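PDB 4TLV: ADP-ribosylating toxin CARDS from Mycoplasma pneumoniae, which transfers the ADP-ribosyl group from NAD+ to multiple target proteins and causes vacuoles to form in mammalian cells, serving as the main virulence factor of the bacterium. Local coordinates for residues 526-531 / 542-547; 553-558 / 565-570. One frame throughout, in Å; residues are numbered along the deposited sequence.

Interaction 1 (526-531 / 542-547)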
ATOM      1  N   TRP A 526      15.995  10.134  -5.617  1.00 14.43           N
ATOM      2  CA  TRP A 526      16.363   9.042  -6.514  1.00 12.92           C
ATOM      3  C   TRP A 526      15.129   8.435  -7.178  1.00 14.64           C
ATOM      4  O   TRP A 526      14.020   8.529  -6.652  1.00 11.37           O
ATOM      5  CB  TRP A 526      17.108   7.953  -5.742  1.00 11.34           C
ATOM      6  CG  TRP A 526      18.297   8.470  -5.031  1.00 14.29           C
ATOM      7  CD1 TRP A 526      18.327   9.055  -3.795  1.00 15.08           C
ATOM      8  CD2 TRP A 526      19.639   8.484  -5.518  1.00 14.30           C
ATOM      9  NE1 TRP A 526      19.611   9.434  -3.484  1.00 14.79           N
ATOM     10  CE2 TRP A 526      20.440   9.087  -4.522  1.00 15.97           C
ATOM     11  CE3 TRP A 526      20.249   8.041  -6.697  1.00 15.01           C
ATOM     12  CZ2 TRP A 526      21.822   9.255  -4.667  1.00 16.87           C
ATOM     13  CZ3 TRP A 526      21.633   8.205  -6.842  1.00 16.71           C
ATOM     14  CH2 TRP A 526      22.396   8.811  -5.834  1.00 14.12           C
ATOM     15  N   TYR A 527      15.328   7.811  -8.334  1.00 14.16           N
ATOM     16  CA  TYR A 527      14.241   7.081  -8.988  1.00 16.65           C
ATOM     17  C   TYR A 527      14.762   5.807  -9.632  1.00 15.44           C
ATOM     18  O   TYR A 527      15.966   5.665  -9.878  1.00 14.23           O
ATOM     19  CB  TYR A 527      13.518   7.962 -10.013  1.00 16.50           C
ATOM     20  CG  TYR A 527      14.386   8.368 -11.181  1.00 17.13           C
ATOM     21  CD1 TYR A 527      15.269   9.440 -11.081  1.00 17.51           C
ATOM     22  CD2 TYR A 527      14.327   7.675 -12.387  1.00 15.11           C
ATOM     23  CE1 TYR A 527      16.072   9.814 -12.167  1.00 16.44           C
ATOM     24  CE2 TYR A 527      15.120   8.038 -13.472  1.00 16.36           C
ATOM     25  CZ  TYR A 527      15.989   9.106 -13.353  1.00 18.57           C
ATOM     26  OH  TYR A 527      16.775   9.460 -14.431  1.00 20.71           O
ATOM     27  N   PHE A 528      13.852   4.869  -9.883  1.00 14.78           N
ATOM     28  CA  PHE A 528      14.212   3.561 -10.418  1.00 14.76           C
ATOM     29  C   PHE A 528      13.911   3.500 -11.913  1.00 15.10           C
ATOM     30  O   PHE A 528      12.953   4.130 -12.382  1.00 15.15           O
ATOM     31  CB  PHE A 528      13.432   2.460  -9.683  1.00 13.02           C
ATOM     32  CG  PHE A 528      13.695   2.429  -8.196  1.00 13.55           C
ATOM     33  CD1 PHE A 528      13.039   3.309  -7.345  1.00 14.91           C
ATOM     34  CD2 PHE A 528      14.603   1.522  -7.662  1.00 12.62           C
ATOM     35  CE1 PHE A 528      13.286   3.296  -5.975  1.00 16.21           C
ATOM     36  CE2 PHE A 528      14.863   1.497  -6.291  1.00 17.44           C
ATOM     37  CZ  PHE A 528      14.207   2.385  -5.447  1.00 14.83           C
ATOM     38  N   SER A 529      14.737   2.751 -12.645  1.00 14.37           N
ATOM     39  CA  SER A 529      14.612   2.615 -14.105  1.00 16.98           C
ATOM     40  C   SER A 529      14.695   1.167 -14.523  1.00 13.97           C
ATOM     41  O   SER A 529      15.586   0.443 -14.084  1.00 17.16           O
ATOM     42  CB  SER A 529      15.745   3.356 -14.835  1.00 18.99           C
ATOM     43  OG  SER A 529      15.786   4.720 -14.478  1.00 21.71           O
ATOM     44  N   ARG A 530      13.789   0.749 -15.400  1.00 13.19           N
ATOM     45  CA  ARG A 530      13.834  -0.594 -15.953  1.00 13.68           C
ATOM     46  C   ARG A 530      14.815  -0.676 -17.126  1.00 15.39           C
ATOM     47  O   ARG A 530      15.446  -1.698 -17.329  1.00 15.43           O
ATOM     48  CB  ARG A 530      12.424  -1.049 -16.398  1.00 15.27           C
ATOM     49  CG  ARG A 530      11.408  -1.169 -15.246  1.00 13.82           C
ATOM     50  CD  ARG A 530       9.989  -1.350 -15.791  1.00 14.38           C
ATOM     51  NE  ARG A 530       9.897  -2.583 -16.579  1.00 13.34           N
ATOM     52  CZ  ARG A 530       9.583  -3.776 -16.081  1.00 13.95           C
ATOM     53  NH1 ARG A 530       9.284  -3.908 -14.790  1.00 14.14           N
ATOM     54  NH2 ARG A 530       9.544  -4.834 -16.880  1.00 18.23           N
ATOM     55  N   ASP A 531      14.930   0.418 -17.876  1.00 15.17           N
ATOM     56  CA  ASP A 531      15.758   0.486 -19.080  1.00 18.93           C
ATOM     57  C   ASP A 531      15.610  -0.783 -19.927  1.00 19.34           C
ATOM     58  O   ASP A 531      14.493  -1.182 -20.232  1.00 19.46           O
ATOM     59  CB  ASP A 531      17.223   0.809 -18.733  1.00 18.34           C
ATOM     60  CG  ASP A 531      17.384   2.201 -18.078  1.00 20.66           C
ATOM     61  OD1 ASP A 531      16.731   3.169 -18.521  1.00 21.79           O
ATOM     62  OD2 ASP A 531      18.169   2.330 -17.120  1.00 22.71           O
ATOM     63  N   ASN A 542      15.208  -9.557  -9.192  1.00 15.85           N
ATOM     64  CA  ASN A 542      14.579  -8.279  -9.535  1.00 15.54           C
ATOM     65  C   ASN A 542      15.614  -7.148  -9.502  1.00 16.96           C
ATOM     66  O   ASN A 542      16.039  -6.718  -8.422  1.00 14.27           O
ATOM     67  CB  ASN A 542      13.438  -7.994  -8.546  1.00 12.76           C
ATOM     68  CG  ASN A 542      12.484  -6.924  -9.038  1.00 17.58           C
ATOM     69  OD1 ASN A 542      12.142  -6.873 -10.222  1.00 15.44           O
ATOM     70  ND2 ASN A 542      12.044  -6.059  -8.123  1.00 13.94           N
ATOM     71  N   PHE A 543      16.034  -6.686 -10.684  1.00 13.56           N
ATOM     72  CA  PHE A 543      17.030  -5.615 -10.795  1.00 13.83           C
ATOM     73  C   PHE A 543      16.416  -4.330 -11.341  1.00 13.65           C
ATOM     74  O   PHE A 543      15.456  -4.365 -12.126  1.00 14.73           O
ATOM     75  CB  PHE A 543      18.146  -6.020 -11.776  1.00 12.44           C
ATOM     76  CG  PHE A 543      19.013  -7.141 -11.300  1.00 13.18           C
ATOM     77  CD1 PHE A 543      19.816  -6.998 -10.174  1.00 15.34           C
ATOM     78  CD2 PHE A 543      19.085  -8.321 -12.025  1.00 14.89           C
ATOM     79  CE1 PHE A 543      20.646  -8.039  -9.759  1.00 17.55           C
ATOM     80  CE2 PHE A 543      19.906  -9.359 -11.615  1.00 19.77           C
ATOM     81  CZ  PHE A 543      20.685  -9.217 -10.483  1.00 18.56           C
ATOM     82  N   ARG A 544      16.988  -3.196 -10.938  1.00 10.46           N
ATOM     83  CA  ARG A 544      16.700  -1.899 -11.538  1.00 12.40           C
ATOM     84  C   ARG A 544      17.983  -1.078 -11.606  1.00 14.47           C
ATOM     85  O   ARG A 544      18.916  -1.306 -10.836  1.00 14.66           O
ATOM     86  CB  ARG A 544      15.698  -1.109 -10.686  1.00 12.43           C
ATOM     87  CG  ARG A 544      14.319  -1.758 -10.521  1.00 12.78           C
ATOM     88  CD  ARG A 544      13.527  -1.730 -11.847  1.00 14.30           C
ATOM     89  NE  ARG A 544      12.146  -2.185 -11.613  1.00 13.06           N
ATOM     90  CZ  ARG A 544      11.786  -3.459 -11.481  1.00 14.33           C
ATOM     91  NH1 ARG A 544      12.684  -4.441 -11.580  1.00 14.76           N
ATOM     92  NH2 ARG A 544      10.510  -3.761 -11.264  1.00 14.20           N
ATOM     93  N   HIS A 545      18.013  -0.107 -12.509  1.00 12.79           N
ATOM     94  CA  HIS A 545      18.978   0.980 -12.424  1.00 14.53           C
ATOM     95  C   HIS A 545      18.410   2.057 -11.493  1.00 16.22           C
ATOM     96  O   HIS A 545      17.194   2.216 -11.387  1.00 16.56           O
ATOM     97  CB  HIS A 545      19.263   1.565 -13.812  1.00 15.08           C
ATOM     98  CG  HIS A 545      19.971   0.611 -14.724  1.00 17.53           C
ATOM     99  ND1 HIS A 545      19.844   0.652 -16.096  1.00 21.71           N
ATOM    100  CD2 HIS A 545      20.786  -0.437 -14.454  1.00 18.29           C
ATOM    101  CE1 HIS A 545      20.566  -0.318 -16.634  1.00 19.31           C
ATOM    102  NE2 HIS A 545      21.149  -0.992 -15.659  1.00 22.00           N
ATOM    103  N   ILE A 546      19.290   2.780 -10.812  1.00 12.82           N
ATOM    104  CA  ILE A 546      18.869   3.850  -9.908  1.00 13.81           C
ATOM    105  C   ILE A 546      19.610   5.132 -10.270  1.00 15.48           C
ATOM    106  O   ILE A 546      20.827   5.124 -10.406  1.00 17.23           O
ATOM    107  CB  ILE A 546      19.106   3.467  -8.420  1.00 11.05           C
ATOM    108  CG1 ILE A 546      18.303   2.208  -8.070  1.00 15.72           C
ATOM    109  CG2 ILE A 546      18.732   4.633  -7.495  1.00 13.59           C
ATOM    110  CD1 ILE A 546      18.537   1.676  -6.666  1.00 16.30           C
ATOM    111  N   ARG A 547      18.870   6.217 -10.458  1.00 15.05           N
ATOM    112  CA  ARG A 547      19.456   7.498 -10.845  1.00 16.48           C
ATOM    113  C   ARG A 547      18.989   8.617  -9.924  1.00 20.02           C
ATOM    114  O   ARG A 547      17.898   8.559  -9.357  1.00 17.06           O
ATOM    115  CB  ARG A 547      19.082   7.847 -12.284  1.00 14.98           C
ATOM    116  CG  ARG A 547      19.729   6.931 -13.321  1.00 18.35           C
ATOM    117  CD  ARG A 547      19.411   7.360 -14.751  1.00 18.08           C
ATOM    118  NE  ARG A 547      20.153   6.535 -15.708  1.00 19.49           N
ATOM    119  CZ  ARG A 547      19.748   5.353 -16.153  1.00 23.61           C
ATOM    120  NH1 ARG A 547      18.593   4.837 -15.735  1.00 20.25           N
ATOM    121  NH2 ARG A 547      20.493   4.682 -17.020  1.00 26.03           N
TER
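Asp531 OD2 is gripped by two residues of the facing strand. Its anti lone pair takes the N-H of His545 ND1 at 2.6 Å, nearly in the imidazole plane, while its syn lone pair accepts Arg547 NH1 at 2.9 Å. Arg547 NH2 adds a weak bond to the same oxygen, and the carboxylate stands steeply to the guanidinium, planes 77° apart. Such a pair of donors would probably help keep the carboxylate ionised. The extended chain of Arg547 passes the Tyr527 ring on its way, Tyr527 OH, hydrogen-bonded to Asn552, lying 3.4 Å from Arg547 CD. Tyr527 CG sits between backbone N and carbonyl carbon (chi1 65°), which sets the ring obliquely alongside the Arg547 chain.

These strands form an antiparallel pair of the D3 beta-trefoil, with Tyr527-Arg547 and Ser529-His545 as hydrogen-bonded pairs. Their polar face meets the mART domain, where Gln105 binds Asp531 OD1 and Asp101 binds Ser529 OG.

On the other face, Phe528 and Ile546 run side by side, Phe528 CE2 to Ile546 CD1 at 3.7 Å, with Tyr475 and Phe588 beside the phenyl ring. Farther along, Arg530 NH1 lies 3.7 Å from Arg544 NH2, over one face of the Arg544 guanidinium, whose salt bridge to Asp589 probably offsets their like charge.

Interaction 2 (553-558 / 565-570); sequences QQLKVI and GGWYST
Val557 presses its CG2 methyl squarely on the indole of Trp567, 3.4 Å from the centroid of the six-membered ring and 9° off its normal, a CH-pi contact over the centre of the face. The methyl reaches this spot because CG2 stands anti to the carbonyl carbon while CG1 (chi1 -172°) turns instead to the backbone of Gly565. Leu555 CD2 adds a contact at the ring's edge, 3.9 Å from Trp567 CZ3, and Val509 and Ile582 also pack on the indole, so this side is the tight one. Trp567 NE1 is satisfied by Ser463.

On the opposite face the fit is looser where Lys556 CB meets the Tyr568 ring off-centre, 4.1 Å from its centroid and 30° off the normal, and at partly exposed Ile558, whose CG1 touches Tyr568 CE1 at 3.7 Å. The extended lysine chain passes the Thr570 methyl closely, Lys556 CE to Thr570 CG2 at 3.5 Å. Its NZ is held by the Asp572 carbonyl and by a salt bridge to Glu575, which also binds Tyr568 OH, so the polar ends here are tied down.

Between the two faces the backbones bond in alternation from Gln554-Thr570 to Ile558, where Ile558 O takes Gly565 N at 2.8 Å as the loop closes. With its short loop and antiparallel partners, this is a beta hairpin of the kind from which the beta-trefoil of D3 is built.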
ATOM      1  N   GLN A 553      22.635  11.328 -12.349  1.00 18.43           N
ATOM      2  CA  GLN A 553      23.795  10.564 -11.906  1.00 16.98           C
ATOM      3  C   GLN A 553      23.342   9.176 -11.533  1.00 22.42           C
ATOM      4  O   GLN A 553      22.319   9.024 -10.845  1.00 16.97           O
ATOM      5  CB  GLN A 553      24.437  11.226 -10.681  1.00 19.70           C
ATOM      6  CG  GLN A 553      24.884  12.669 -10.903  1.00 21.49           C
ATOM      7  CD  GLN A 553      23.819  13.712 -10.567  1.00 23.62           C
ATOM      8  OE1 GLN A 553      22.610  13.446 -10.580  1.00 19.22           O
ATOM      9  NE2 GLN A 553      24.275  14.916 -10.261  1.00 21.97           N
ATOM     10  N   GLN A 554      24.100   8.169 -11.969  1.00 17.38           N
ATOM     11  CA  GLN A 554      23.690   6.779 -11.821  1.00 17.94           C
ATOM     12  C   GLN A 554      24.399   6.034 -10.694  1.00 19.48           C
ATOM     13  O   GLN A 554      25.634   6.012 -10.601  1.00 18.13           O
ATOM     14  CB  GLN A 554      23.855   5.998 -13.134  1.00 18.76           C
ATOM     15  CG  GLN A 554      23.238   4.606 -13.055  1.00 18.49           C
ATOM     16  CD  GLN A 554      23.314   3.836 -14.370  1.00 25.14           C
ATOM     17  OE1 GLN A 554      23.742   4.372 -15.397  1.00 25.08           O
ATOM     18  NE2 GLN A 554      22.887   2.573 -14.341  1.00 20.14           N
ATOM     19  N   LEU A 555      23.597   5.408  -9.841  1.00 14.19           N
ATOM     20  CA  LEU A 555      24.116   4.608  -8.734  1.00 15.22           C
ATOM     21  C   LEU A 555      24.728   3.316  -9.257  1.00 16.91           C
ATOM     22  O   LEU A 555      24.084   2.576 -10.003  1.00 20.13           O
ATOM     23  CB  LEU A 555      22.985   4.275  -7.748  1.00 15.75           C
ATOM     24  CG  LEU A 555      23.406   3.710  -6.396  1.00 22.04           C
ATOM     25  CD1 LEU A 555      24.218   4.778  -5.629  1.00 15.43           C
ATOM     26  CD2 LEU A 555      22.200   3.268  -5.587  1.00 18.40           C
ATOM     27  N   LYS A 556      25.969   3.037  -8.856  1.00 17.70           N
ATOM     28  CA  LYS A 556      26.613   1.771  -9.174  1.00 20.03           C
ATOM     29  C   LYS A 556      27.496   1.291  -8.025  1.00 20.48           C
ATOM     30  O   LYS A 556      27.711   2.020  -7.054  1.00 22.50           O
ATOM     31  CB  LYS A 556      27.457   1.890 -10.451  1.00 21.27           C
ATOM     32  CG  LYS A 556      26.685   2.336 -11.675  1.00 23.50           C
ATOM     33  CD  LYS A 556      27.516   2.117 -12.941  1.00 24.31           C
ATOM     34  CE  LYS A 556      26.974   2.922 -14.110  1.00 25.68           C
ATOM     35  NZ  LYS A 556      27.861   2.789 -15.304  1.00 29.82           N
ATOM     36  N   VAL A 557      27.998   0.062  -8.145  1.00 20.37           N
ATOM     37  CA  VAL A 557      28.881  -0.522  -7.138  1.00 18.63           C
ATOM     38  C   VAL A 557      30.128  -1.134  -7.794  1.00 24.08           C
ATOM     39  O   VAL A 557      30.039  -1.798  -8.830  1.00 22.95           O
ATOM     40  CB  VAL A 557      28.190  -1.641  -6.343  1.00 21.12           C
ATOM     41  CG1 VAL A 557      29.063  -2.072  -5.194  1.00 21.97           C
ATOM     42  CG2 VAL A 557      26.862  -1.179  -5.808  1.00 22.46           C
ATOM     43  N   ILE A 558      31.287  -0.918  -7.182  1.00 21.45           N
ATOM     44  CA  ILE A 558      32.527  -1.511  -7.685  1.00 23.86           C
ATOM     45  C   ILE A 558      32.564  -2.997  -7.381  1.00 20.51           C
ATOM     46  O   ILE A 558      32.266  -3.416  -6.267  1.00 23.73           O
ATOM     47  CB  ILE A 558      33.774  -0.797  -7.105  1.00 22.45           C
ATOM     48  CG1 ILE A 558      33.756   0.672  -7.511  1.00 24.72           C
ATOM     49  CG2 ILE A 558      35.054  -1.488  -7.594  1.00 23.05           C
ATOM     50  CD1 ILE A 558      34.826   1.535  -6.833  1.00 27.15           C
ATOM     51  N   GLY A 565      32.907  -3.264  -3.542  1.00 24.19           N
ATOM     52  CA  GLY A 565      31.767  -3.032  -2.676  1.00 23.11           C
ATOM     53  C   GLY A 565      31.464  -1.568  -2.452  1.00 21.17           C
ATOM     54  O   GLY A 565      30.516  -1.234  -1.743  1.00 20.60           O
ATOM     55  N   GLY A 566      32.255  -0.690  -3.061  1.00 20.44           N
ATOM     56  CA  GLY A 566      32.053   0.738  -2.900  1.00 22.47           C
ATOM     57  C   GLY A 566      30.930   1.283  -3.768  1.00 24.35           C
ATOM     58  O   GLY A 566      30.925   1.097  -4.986  1.00 20.36           O
ATOM     59  N   TRP A 567      29.983   1.977  -3.140  1.00 22.01           N
ATOM     60  CA  TRP A 567      28.850   2.564  -3.848  1.00 20.74           C
ATOM     61  C   TRP A 567      29.211   3.959  -4.335  1.00 18.85           C
ATOM     62  O   TRP A 567      29.715   4.776  -3.573  1.00 19.39           O
ATOM     63  CB  TRP A 567      27.621   2.611  -2.916  1.00 16.24           C
ATOM     64  CG  TRP A 567      27.128   1.250  -2.536  1.00 18.46           C
ATOM     65  CD1 TRP A 567      27.740   0.370  -1.702  1.00 18.76           C
ATOM     66  CD2 TRP A 567      25.916   0.612  -2.972  1.00 21.57           C
ATOM     67  NE1 TRP A 567      26.998  -0.780  -1.593  1.00 18.48           N
ATOM     68  CE2 TRP A 567      25.866  -0.654  -2.360  1.00 22.11           C
ATOM     69  CE3 TRP A 567      24.864   0.995  -3.814  1.00 25.71           C
ATOM     70  CZ2 TRP A 567      24.814  -1.555  -2.569  1.00 23.56           C
ATOM     71  CZ3 TRP A 567      23.814   0.101  -4.025  1.00 25.98           C
ATOM     72  CH2 TRP A 567      23.797  -1.158  -3.404  1.00 20.69           C
ATOM     73  N   TYR A 568      28.949   4.246  -5.605  1.00 17.35           N
ATOM     74  CA  TYR A 568      29.255   5.562  -6.144  1.00 17.12           C
ATOM     75  C   TYR A 568      28.194   5.962  -7.154  1.00 18.04           C
ATOM     76  O   TYR A 568      27.344   5.151  -7.519  1.00 21.30           O
ATOM     77  CB  TYR A 568      30.653   5.546  -6.801  1.00 19.18           C
ATOM     78  CG  TYR A 568      30.735   4.711  -8.064  1.00 19.11           C
ATOM     79  CD1 TYR A 568      30.930   3.329  -8.005  1.00 19.06           C
ATOM     80  CD2 TYR A 568      30.619   5.304  -9.313  1.00 22.97           C
ATOM     81  CE1 TYR A 568      30.996   2.557  -9.162  1.00 21.02           C
ATOM     82  CE2 TYR A 568      30.693   4.547 -10.479  1.00 23.83           C
ATOM     83  CZ  TYR A 568      30.879   3.177 -10.398  1.00 25.17           C
ATOM     84  OH  TYR A 568      30.939   2.433 -11.558  1.00 24.40           O
ATOM     85  N   SER A 569      28.215   7.212  -7.597  1.00 18.56           N
ATOM     86  CA  SER A 569      27.370   7.609  -8.718  1.00 19.71           C
ATOM     87  C   SER A 569      28.221   8.175  -9.856  1.00 25.25           C
ATOM     88  O   SER A 569      29.321   8.686  -9.620  1.00 23.46           O
ATOM     89  CB  SER A 569      26.293   8.618  -8.295  1.00 16.53           C
ATOM     90  OG  SER A 569      26.837   9.874  -7.913  1.00 20.17           O
ATOM     91  N   THR A 570      27.695   8.107 -11.079  1.00 23.98           N
ATOM     92  CA  THR A 570      28.491   8.411 -12.266  1.00 23.80           C
ATOM     93  C   THR A 570      27.684   8.942 -13.448  1.00 25.93           C
ATOM     94  O   THR A 570      26.485   8.678 -13.574  1.00 24.13           O
ATOM     95  CB  THR A 570      29.294   7.165 -12.716  1.00 28.03           C
ATOM     96  OG1 THR A 570      30.079   7.488 -13.869  1.00 30.69           O
ATOM     97  CG2 THR A 570      28.361   5.994 -13.046  1.00 25.37           C
TER

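Overall arrangement
Followed from the N terminus, the chain closes interaction 1 late in D3, where the loop after residues 526-531 returns it along 542-547. A brief turn leads into interaction 2, where 553-558 folds back through a shorter loop onto 565-570. The two closures thus stand in series, neither nested nor crossing, with centres about 13 Å apart. They meet where the second strand of one pair passes the first strand of the other, through a probable hydrogen bond from Leu555 N to Ile546 O. Strand 578-583 later pairs with both strands, 543-548 and 554-558, while 567-570 continues the sheet to 506-512. Strand 526-529 is outermost in this sheet within the chain.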